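Local atomic coordinates of ribonucleoside-diphosphate reductase, alpha chain (PDB entry 6DQX), a protein that probably reduces ribonucleoside diphosphates to deoxyribonucleoside diphosphates, as the catalytic alpha subunit of a class Id ribonucleotide reductase. Residues Val212-Asp217 / Pro246-Lys251; Asn273-Ile278 / Ser549-Tyr554; Leu298-Trp303 / His354-Ala359. All blocks are in the same frame, centred on the assembly; numbering follows the deposited sequence.

How the interactions relate
Interactions 1 and 2 share one sheet, that of the ribonucleotide reductase barrel: strand 247-249 pairs with 209-213 in the first contact and with 549-554, which carries half of the second. Their centres lie 11 Å apart and they touch, with I550 N 3.0 Å from L248 O. The centre of interaction 2 is about 7 Å from the centre of the chain. That of interaction 3 is about 25 Å from that of interaction 2 and 33 Å from that of interaction 1, across the chain's centre from the latter. Interaction 1 closes first along the sequence, interaction 3 nests in the loop closed by interaction 2, and the C-terminal strand sets Y551 beside both strand 247-249 and loop 273-278.

Interaction 1. Residues Val212-Asp217 / Pro246-Lys251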
loop_
_atom_site.group_PDB
_atom_site.type_symbol
_atom_site.label_atom_id
_atom_site.label_comp_id
_atom_site.label_asym_id
_atom_site.label_seq_id
_atom_site.Cartn_x
_atom_site.Cartn_y
_atom_site.Cartn_z
ATOM N N VAL A 212 10.712 1.258 19.764
ATOM C CA VAL A 212 9.978 2.120 20.665
ATOM C C VAL A 212 10.853 3.279 21.117
ATOM O O VAL A 212 11.991 3.081 21.600
ATOM C CB VAL A 212 9.436 1.330 21.868
ATOM C CG1 VAL A 212 8.801 2.283 22.873
ATOM C CG2 VAL A 212 8.412 0.301 21.384
ATOM N N CYS A 213 10.338 4.481 20.938
ATOM C CA CYS A 213 11.054 5.692 21.320
ATOM C C CYS A 213 10.747 6.074 22.756
ATOM O O CYS A 213 9.608 6.364 23.103
ATOM C CB CYS A 213 10.758 6.841 20.348
ATOM S SG CYS A 213 10.700 6.317 18.630
ATOM N N VAL A 214 11.783 6.068 23.595
ATOM C CA VAL A 214 11.638 6.200 25.041
ATOM C C VAL A 214 12.428 7.393 25.542
ATOM O O VAL A 214 13.668 7.416 25.389
ATOM C CB VAL A 214 12.199 4.938 25.752
ATOM C CG1 VAL A 214 12.015 5.055 27.263
ATOM C CG2 VAL A 214 11.545 3.685 25.214
ATOM N N GLY A 215 11.725 8.372 26.119
ATOM C CA GLY A 215 12.306 9.612 26.611
ATOM C C GLY A 215 12.867 9.519 28.026
ATOM O O GLY A 215 12.516 8.623 28.802
ATOM N N HIS A 216 13.729 10.473 28.356
ATOM C CA HIS A 216 14.353 10.559 29.673
ATOM C C HIS A 216 13.298 10.785 30.771
ATOM O O HIS A 216 13.229 10.011 31.722
ATOM C CB HIS A 216 15.385 11.705 29.684
ATOM C CG HIS A 216 16.018 11.946 31.024
ATOM N ND1 HIS A 216 16.982 11.115 31.554
ATOM C CD2 HIS A 216 15.825 12.932 31.935
ATOM C CE1 HIS A 216 17.354 11.577 32.737
ATOM N NE2 HIS A 216 16.667 12.676 32.991
ATOM N N ASP A 217 12.456 11.800 30.597
ATOM C CA ASP A 217 11.448 12.155 31.621
ATOM C C ASP A 217 10.457 11.003 31.866
ATOM O O ASP A 217 10.095 10.743 33.008
ATOM C CB ASP A 217 10.702 13.446 31.252
ATOM C CG ASP A 217 11.573 14.672 31.320
ATOM O OD1 ASP A 217 12.608 14.653 32.018
ATOM O OD2 ASP A 217 11.213 15.691 30.685
ATOM N N PRO A 246 10.828 -5.168 20.912
ATOM C CA PRO A 246 11.240 -4.046 20.035
ATOM C C PRO A 246 12.678 -3.582 20.207
ATOM O O PRO A 246 13.249 -3.731 21.271
ATOM C CB PRO A 246 10.321 -2.906 20.489
ATOM C CG PRO A 246 9.959 -3.237 21.903
ATOM C CD PRO A 246 9.894 -4.729 21.960
ATOM N N TYR A 247 13.200 -2.927 19.182
ATOM C CA TYR A 247 14.370 -2.045 19.352
ATOM C C TYR A 247 14.045 -0.902 20.315
ATOM O O TYR A 247 12.887 -0.493 20.473
ATOM C CB TYR A 247 14.811 -1.449 17.986
ATOM C CG TYR A 247 14.873 -2.450 16.848
ATOM C CD1 TYR A 247 15.254 -3.757 17.076
ATOM C CD2 TYR A 247 14.568 -2.074 15.533
ATOM C CE1 TYR A 247 15.333 -4.675 16.055
ATOM C CE2 TYR A 247 14.641 -3.000 14.495
ATOM C CZ TYR A 247 15.015 -4.297 14.773
ATOM O OH TYR A 247 15.101 -5.265 13.776
ATOM N N LEU A 248 15.068 -0.394 21.002
ATOM C CA LEU A 248 14.921 0.768 21.846
ATOM C C LEU A 248 15.611 1.956 21.199
ATOM O O LEU A 248 16.747 1.842 20.753
ATOM C CB LEU A 248 15.521 0.490 23.210
ATOM C CG LEU A 248 14.781 -0.628 23.964
ATOM C CD1 LEU A 248 15.572 -1.017 25.198
ATOM C CD2 LEU A 248 13.380 -0.171 24.338
ATOM N N PHE A 249 14.905 3.081 21.148
ATOM C CA PHE A 249 15.460 4.345 20.638
ATOM C C PHE A 249 15.349 5.336 21.777
ATOM O O PHE A 249 14.246 5.768 22.162
ATOM C CB PHE A 249 14.722 4.771 19.373
ATOM C CG PHE A 249 15.141 6.106 18.831
ATOM C CD1 PHE A 249 16.372 6.273 18.221
ATOM C CD2 PHE A 249 14.297 7.194 18.910
ATOM C CE1 PHE A 249 16.745 7.514 17.706
ATOM C CE2 PHE A 249 14.663 8.431 18.403
ATOM C CZ PHE A 249 15.896 8.590 17.813
ATOM N N PHE A 250 16.490 5.650 22.393
ATOM C CA PHE A 250 16.521 6.640 23.476
ATOM C C PHE A 250 16.589 8.034 22.896
ATOM O O PHE A 250 17.646 8.604 22.688
ATOM C CB PHE A 250 17.682 6.344 24.428
ATOM C CG PHE A 250 17.536 5.038 25.129
ATOM C CD1 PHE A 250 16.418 4.807 25.925
ATOM C CD2 PHE A 250 18.476 4.028 24.981
ATOM C CE1 PHE A 250 16.264 3.590 26.575
ATOM C CE2 PHE A 250 18.316 2.807 25.632
ATOM C CZ PHE A 250 17.214 2.604 26.429
ATOM N N LYS A 251 15.402 8.589 22.656
ATOM C CA LYS A 251 15.262 9.745 21.789
ATOM C C LYS A 251 15.918 10.992 22.343
ATOM O O LYS A 251 16.388 11.853 21.587
ATOM C CB LYS A 251 13.775 9.988 21.459
ATOM C CG LYS A 251 12.856 10.184 22.663
ATOM C CD LYS A 251 11.417 10.380 22.188
ATOM C CE LYS A 251 10.414 10.153 23.297
ATOM N NZ LYS A 251 9.031 10.532 22.859
#
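The F249 ring meets C213 along its rim: CB of C213 sits in the ring plane at the edge, 3.8 Å from CD2 of F249, while the thiol SG approaches obliquely at 3.7 Å from the same CD2. C213 SG lies anti to its own carbonyl carbon (chi1 -41°), which brings the sulfur obliquely against the ring, a Cys sulfur-aromatic contact. The F250 ring also turns an edge to its partner, with the carbonyl O of V214 near its plane, 3.8 Å from CD1 of F250. The two backbones run parallel. V212 brackets L248, giving its N-H to Y247 O at 2.9 Å and accepting F249 N on its own O, and V214 N then donates almost straight along the carbonyl of F249. Strands 209-213 and 247-249 are thus joined through helices 216-223 and 227-243, a beta-alpha-beta crossover of the ribonucleotide reductase barrel. On the sheet face carrying V212 and L248, helix 227-243 packs through L236. There V212 CG2 lies alongside the ring of P246, 3.8 Å from its CB, the two side chains pointing the same way and P246 following a cis peptide bond. At the strand ends K251 puts CG between its backbone N and carbonyl carbon (chi1 57°) and then extends, laying CE 3.6 Å from G215 N. Its ammonium NZ goes on to salt bridges with D186 and E188. K251 N reaches V214 O by only a weak bond of 3.4 Å.

Interaction 2. Residues Asn273-Ile278 / Ser549-Tyr554; sequences NLCTEI and SIYYQY
Y551 lays its ring under the carbonyl of C275, whose O stands 3.4 Å above the ring plane and over its centre, while Y552 CD2 covers the opposite face. With CG anti to the backbone N (chi1 -165°), the Y551 side chain runs along the 273-278 turn, bringing its OH 3.5 Å from C275 SG. Water 1 lies in the ring plane at the edge, bound to that OH and donating to L274 O. T276 reaches the same tyrosine with both branches of its side chain: CG2 rests 3.7 Å from CD1 of Y551, whereas OG1, between N and the carbonyl carbon (chi1 76°), bends back to donate to C275 O at 2.6 Å. S549 holds its hydroxyl in a similar rotamer, and OG donates to T276 O at 2.7 Å. Water 2 bridges the two hydroxyls, donating to T276 OG1 and to S549 OG. Inside the turn, N273 steadies the curve: its OD1 accepts I278 N from above the carbonyl plane, and its ND2 donates to E277 OE1 at 3.0 Å. Outside it, S521 OG is a second hydrogen-bond partner of C275 O. The sequence NLCTEI matches the finger loop that reaches into the centre of the ribonucleotide reductase barrel, and Y551-Y552 matches the tyrosine pair of class I enzymes. In those relatives the pair passes a radical to the loop cysteine, so the close approach of Y551 OH to C275 SG is consistent with the last transfer step of such a pathway.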
loop_
_atom_site.group_PDB
_atom_site.type_symbol
_atom_site.label_atom_id
_atom_site.label_comp_id
_atom_site.label_asym_id
_atom_site.label_seq_id
_atom_site.Cartn_x
_atom_site.Cartn_y
_atom_site.Cartn_z
ATOM N N ASN A 273 16.937 3.731 12.068
ATOM C CA ASN A 273 16.750 2.983 10.840
ATOM C C ASN A 273 16.459 1.519 11.152
ATOM O O ASN A 273 16.230 1.158 12.298
ATOM C CB ASN A 273 17.983 3.092 9.960
ATOM C CG ASN A 273 19.180 2.378 10.561
ATOM O OD1 ASN A 273 19.455 2.562 11.736
ATOM N ND2 ASN A 273 19.853 1.538 9.793
ATOM N N LEU A 274 16.476 0.684 10.116
ATOM C CA LEU A 274 16.224 -0.745 10.267
ATOM C C LEU A 274 17.145 -1.416 11.294
ATOM O O LEU A 274 16.711 -2.312 12.010
ATOM C CB LEU A 274 16.395 -1.425 8.914
ATOM C CG LEU A 274 16.091 -2.907 8.827
ATOM C CD1 LEU A 274 14.612 -3.126 9.037
ATOM C CD2 LEU A 274 16.509 -3.435 7.457
ATOM N N CYS A 275 18.420 -0.992 11.359
ATOM C CA CYS A 275 19.423 -1.633 12.221
ATOM C C CYS A 275 19.840 -0.857 13.483
ATOM O O CYS A 275 20.637 -1.383 14.260
ATOM C CB CYS A 275 20.645 -1.985 11.386
ATOM S SG CYS A 275 20.239 -3.155 10.057
ATOM N N THR A 276 19.234 0.314 13.691
ATOM C CA THR A 276 19.305 1.167 14.899
ATOM C C THR A 276 20.590 1.990 15.068
ATOM O O THR A 276 20.742 2.652 16.100
ATOM C CB THR A 276 19.014 0.440 16.250
ATOM O OG1 THR A 276 20.148 -0.352 16.647
ATOM C CG2 THR A 276 17.795 -0.457 16.174
ATOM N N GLU A 277 21.461 2.026 14.065
ATOM C CA GLU A 277 22.710 2.802 14.158
ATOM C C GLU A 277 22.592 4.220 13.571
ATOM O O GLU A 277 23.464 5.069 13.816
ATOM C CB GLU A 277 23.847 2.071 13.434
ATOM C CG GLU A 277 24.012 2.327 11.928
ATOM C CD GLU A 277 23.127 1.483 11.026
ATOM O OE1 GLU A 277 22.219 0.797 11.521
ATOM O OE2 GLU A 277 23.390 1.462 9.809
ATOM N N ILE A 278 21.557 4.470 12.766
ATOM C CA ILE A 278 21.443 5.775 12.106
ATOM C C ILE A 278 20.753 6.776 13.022
ATOM O O ILE A 278 19.842 6.427 13.768
ATOM C CB ILE A 278 20.685 5.630 10.758
ATOM C CG1 ILE A 278 21.488 4.699 9.821
ATOM C CG2 ILE A 278 20.425 6.981 10.105
ATOM C CD1 ILE A 278 22.814 5.267 9.345
ATOM N N SER A 549 20.531 3.924 21.301
ATOM C CA SER A 549 19.681 2.796 20.916
ATOM C C SER A 549 20.178 1.478 21.468
ATOM O O SER A 549 21.331 1.367 21.915
ATOM C CB SER A 549 19.562 2.689 19.385
ATOM O OG SER A 549 20.832 2.463 18.784
ATOM N N ILE A 550 19.292 0.497 21.470
ATOM C CA ILE A 550 19.629 -0.907 21.649
ATOM C C ILE A 550 18.934 -1.656 20.509
ATOM O O ILE A 550 17.793 -1.333 20.159
ATOM C CB ILE A 550 19.154 -1.478 23.010
ATOM C CG1 ILE A 550 19.935 -0.870 24.184
ATOM C CG2 ILE A 550 19.280 -2.992 23.032
ATOM C CD1 ILE A 550 21.378 -1.302 24.273
ATOM N N TYR A 551 19.614 -2.657 19.963
ATOM C CA TYR A 551 19.131 -3.448 18.833
ATOM C C TYR A 551 18.430 -4.726 19.351
ATOM O O TYR A 551 17.390 -4.581 19.963
ATOM C CB TYR A 551 20.298 -3.702 17.886
ATOM C CG TYR A 551 20.005 -4.187 16.477
ATOM C CD1 TYR A 551 18.773 -3.977 15.855
ATOM C CD2 TYR A 551 20.998 -4.831 15.751
ATOM C CE1 TYR A 551 18.557 -4.417 14.549
ATOM C CE2 TYR A 551 20.800 -5.247 14.464
ATOM C CZ TYR A 551 19.576 -5.049 13.875
ATOM O OH TYR A 551 19.403 -5.485 12.599
ATOM N N TYR A 552 18.946 -5.926 19.093
ATOM C CA TYR A 552 18.323 -7.197 19.529
ATOM C C TYR A 552 18.789 -7.659 20.901
ATOM O O TYR A 552 19.955 -7.497 21.253
ATOM C CB TYR A 552 18.697 -8.354 18.578
ATOM C CG TYR A 552 17.867 -8.466 17.349
ATOM C CD1 TYR A 552 16.696 -9.244 17.344
ATOM C CD2 TYR A 552 18.253 -7.819 16.158
ATOM C CE1 TYR A 552 15.925 -9.362 16.189
ATOM C CE2 TYR A 552 17.482 -7.917 14.995
ATOM C CZ TYR A 552 16.320 -8.681 15.013
ATOM O OH TYR A 552 15.559 -8.779 13.863
ATOM N N GLN A 553 17.889 -8.301 21.644
ATOM C CA GLN A 553 18.277 -9.046 22.826
ATOM C C GLN A 553 18.230 -10.486 22.400
ATOM O O GLN A 553 17.140 -11.018 22.138
ATOM C CB GLN A 553 17.319 -8.774 23.975
ATOM C CG GLN A 553 17.678 -9.471 25.280
ATOM C CD GLN A 553 16.593 -9.345 26.315
ATOM O OE1 GLN A 553 16.127 -8.238 26.628
ATOM N NE2 GLN A 553 16.202 -10.481 26.895
ATOM N N TYR A 554 19.409 -11.079 22.240
ATOM C CA TYR A 554 19.528 -12.486 21.907
ATOM C C TYR A 554 19.414 -13.329 23.158
ATOM O O TYR A 554 19.640 -12.862 24.280
ATOM C CB TYR A 554 20.846 -12.782 21.200
ATOM C CG TYR A 554 20.948 -12.201 19.817
ATOM C CD1 TYR A 554 19.951 -12.449 18.866
ATOM C CD2 TYR A 554 22.052 -11.423 19.429
ATOM C CE1 TYR A 554 20.034 -11.925 17.585
ATOM C CE2 TYR A 554 22.147 -10.906 18.137
ATOM C CZ TYR A 554 21.127 -11.156 17.225
ATOM O OH TYR A 554 21.175 -10.656 15.941
HETATM O O HOH W 1 16.771 -5.299 11.662
HETATM O O HOH W 2 21.422 -0.482 19.043
#

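Interaction 3. Residues Leu298-Trp303 / His354-Ala359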
loop_
_atom_site.group_PDB
_atom_site.type_symbol
_atom_site.label_atom_id
_atom_site.label_comp_id
_atom_site.label_asym_id
_atom_site.label_seq_id
_atom_site.Cartn_x
_atom_site.Cartn_y
_atom_site.Cartn_z
ATOM N N LEU A 298 41.096 -4.932 12.857
ATOM C CA LEU A 298 42.185 -5.909 13.004
ATOM C C LEU A 298 43.532 -5.291 12.642
ATOM O O LEU A 298 44.571 -5.615 13.256
ATOM C CB LEU A 298 41.930 -7.141 12.133
ATOM C CG LEU A 298 43.024 -8.225 12.094
ATOM C CD1 LEU A 298 43.324 -8.705 13.500
ATOM C CD2 LEU A 298 42.568 -9.392 11.228
ATOM N N TYR A 299 43.530 -4.410 11.645
ATOM C CA TYR A 299 44.745 -3.785 11.163
ATOM C C TYR A 299 44.950 -2.355 11.625
ATOM O O TYR A 299 45.696 -1.608 10.998
ATOM C CB TYR A 299 44.775 -3.896 9.625
ATOM C CG TYR A 299 44.742 -5.326 9.140
ATOM C CD1 TYR A 299 45.688 -6.259 9.582
ATOM C CD2 TYR A 299 43.753 -5.769 8.247
ATOM C CE1 TYR A 299 45.655 -7.575 9.153
ATOM C CE2 TYR A 299 43.711 -7.093 7.821
ATOM C CZ TYR A 299 44.666 -7.988 8.261
ATOM O OH TYR A 299 44.635 -9.296 7.830
ATOM N N PHE A 300 44.305 -1.962 12.727
ATOM C CA PHE A 300 44.416 -0.584 13.237
ATOM C C PHE A 300 45.863 -0.106 13.328
ATOM O O PHE A 300 46.197 0.999 12.869
ATOM C CB PHE A 300 43.739 -0.440 14.603
ATOM C CG PHE A 300 43.886 0.932 15.205
ATOM C CD1 PHE A 300 43.191 2.017 14.684
ATOM C CD2 PHE A 300 44.752 1.148 16.274
ATOM C CE1 PHE A 300 43.350 3.290 15.215
ATOM C CE2 PHE A 300 44.902 2.423 16.808
ATOM C CZ PHE A 300 44.205 3.490 16.288
ATOM N N ASP A 301 46.716 -0.948 13.888
ATOM C CA ASP A 301 48.124 -0.563 14.092
ATOM C C ASP A 301 48.903 -0.413 12.781
ATOM O O ASP A 301 49.946 0.257 12.764
ATOM C CB ASP A 301 48.787 -1.503 15.094
ATOM C CG ASP A 301 48.293 -1.248 16.499
ATOM O OD1 ASP A 301 48.201 -0.061 16.830
ATOM O OD2 ASP A 301 47.982 -2.193 17.257
ATOM N N GLU A 302 48.395 -1.016 11.692
ATOM C CA GLU A 302 48.891 -0.747 10.354
ATOM C C GLU A 302 48.405 0.549 9.748
ATOM O O GLU A 302 49.210 1.265 9.157
ATOM C CB GLU A 302 48.570 -1.876 9.361
ATOM C CG GLU A 302 49.164 -3.211 9.739
ATOM C CD GLU A 302 48.941 -4.298 8.699
ATOM O OE1 GLU A 302 48.622 -3.990 7.530
ATOM O OE2 GLU A 302 49.118 -5.484 9.062
ATOM N N TRP A 303 47.100 0.837 9.812
ATOM C CA TRP A 303 46.556 1.991 9.075
ATOM C C TRP A 303 46.326 3.263 9.883
ATOM O O TRP A 303 46.041 4.288 9.276
ATOM C CB TRP A 303 45.276 1.638 8.262
ATOM C CG TRP A 303 44.152 1.027 9.042
ATOM C CD1 TRP A 303 43.786 -0.274 9.027
ATOM C CD2 TRP A 303 43.224 1.691 9.928
ATOM N NE1 TRP A 303 42.713 -0.481 9.852
ATOM C CE2 TRP A 303 42.348 0.708 10.419
ATOM C CE3 TRP A 303 43.052 3.015 10.346
ATOM C CZ2 TRP A 303 41.308 1.000 11.302
ATOM C CZ3 TRP A 303 42.007 3.309 11.212
ATOM C CH2 TRP A 303 41.162 2.296 11.693
ATOM N N HIS A 354 36.736 -7.198 18.111
ATOM C CA HIS A 354 37.151 -8.317 18.952
ATOM C C HIS A 354 38.399 -8.996 18.374
ATOM O O HIS A 354 39.329 -9.353 19.125
ATOM C CB HIS A 354 36.019 -9.310 19.147
ATOM C CG HIS A 354 36.205 -10.209 20.318
ATOM N ND1 HIS A 354 35.392 -11.297 20.550
ATOM C CD2 HIS A 354 37.094 -10.177 21.348
ATOM C CE1 HIS A 354 35.766 -11.894 21.666
ATOM N NE2 HIS A 354 36.800 -11.239 22.167
ATOM N N SER A 355 38.446 -9.108 17.041
ATOM C CA SER A 355 39.646 -9.576 16.367
ATOM C C SER A 355 40.903 -8.791 16.744
ATOM O O SER A 355 41.938 -9.398 17.039
ATOM C CB SER A 355 39.481 -9.606 14.843
ATOM O OG SER A 355 38.496 -10.567 14.479
ATOM N N TYR A 356 40.825 -7.464 16.694
ATOM C CA TYR A 356 41.947 -6.640 17.120
ATOM C C TYR A 356 42.355 -6.967 18.565
ATOM O O TYR A 356 43.550 -7.124 18.855
ATOM C CB TYR A 356 41.619 -5.153 16.971
ATOM C CG TYR A 356 42.709 -4.257 17.481
ATOM C CD1 TYR A 356 43.848 -4.033 16.728
ATOM C CD2 TYR A 356 42.622 -3.673 18.734
ATOM C CE1 TYR A 356 44.874 -3.231 17.200
ATOM C CE2 TYR A 356 43.642 -2.862 19.211
ATOM C CZ TYR A 356 44.771 -2.651 18.437
ATOM O OH TYR A 356 45.800 -1.846 18.891
ATOM N N LEU A 357 41.377 -7.065 19.463
ATOM C CA LEU A 357 41.688 -7.348 20.873
ATOM C C LEU A 357 42.358 -8.695 21.014
ATOM O O LEU A 357 43.373 -8.815 21.717
ATOM C CB LEU A 357 40.459 -7.273 21.758
ATOM C CG LEU A 357 39.848 -5.877 21.849
ATOM C CD1 LEU A 357 38.621 -5.944 22.708
ATOM C CD2 LEU A 357 40.827 -4.837 22.385
ATOM N N GLN A 358 41.838 -9.698 20.310
ATOM C CA GLN A 358 42.439 -11.041 20.382
ATOM C C GLN A 358 43.817 -11.124 19.764
ATOM O O GLN A 358 44.687 -11.836 20.298
ATOM C CB GLN A 358 41.490 -12.104 19.818
ATOM C CG GLN A 358 40.321 -12.359 20.760
ATOM C CD GLN A 358 39.359 -13.411 20.221
ATOM O OE1 GLN A 358 39.387 -13.721 19.043
ATOM N NE2 GLN A 358 38.515 -13.953 21.084
ATOM N N ALA A 359 44.060 -10.369 18.694
ATOM C CA ALA A 359 45.386 -10.334 18.081
ATOM C C ALA A 359 46.425 -9.763 19.043
ATOM O O ALA A 359 47.617 -10.042 18.890
ATOM C CB ALA A 359 45.384 -9.515 16.799
HETATM O O HOH W 3 47.452 0.861 19.101
#
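L298 opens the contact with its CA 4.2 Å from that of Y356. The meeting point lies just past the ends of strands 288-296 and 347-351, parallel neighbours in the barrel sheet, where the short helix 300-303 and helix 353-359 begin their excursions and pack against each other. CG of L298 is anti to its backbone N (chi1 176°), which sends CD1 along the second helix to lie 3.9 Å from S355 O and 4.0 Å from A359 CB. F454 of helix 453-461 also touches L298 and A359, so the leucine is held from two helices. The carbonyl O of L298 faces the edge of the Y356 ring, in its plane. Y299 is the N-cap of the short helix, whose first turn is closed by W303 N on its O. F300 then sets CB against the Y356 ring, 4.0 Å from CE1, and the two side chains cross obliquely. Its own ring turns inward to L375, I376 and T379 of helix 367-395, with W303 CH2 at its edge. D301 carries the polar part. Its side chain meets Y356 nearly at right angles, carboxylate and ring planes 55° apart, and Y356 OH donates to OD2 of D301 at 2.7 Å, reaching it on the syn side but 32° out of the carboxylate plane. OD1 of D301 has a salt bridge to K304, whose positive charge would probably favour the ionised carboxylate. W303 lies beneath the backbone of F300 and donates its indole N-H to N296 O. Water 3 closes the group, donating to D301 OD1 at 2.6 Å and to Y356 OH at 3.2 Å.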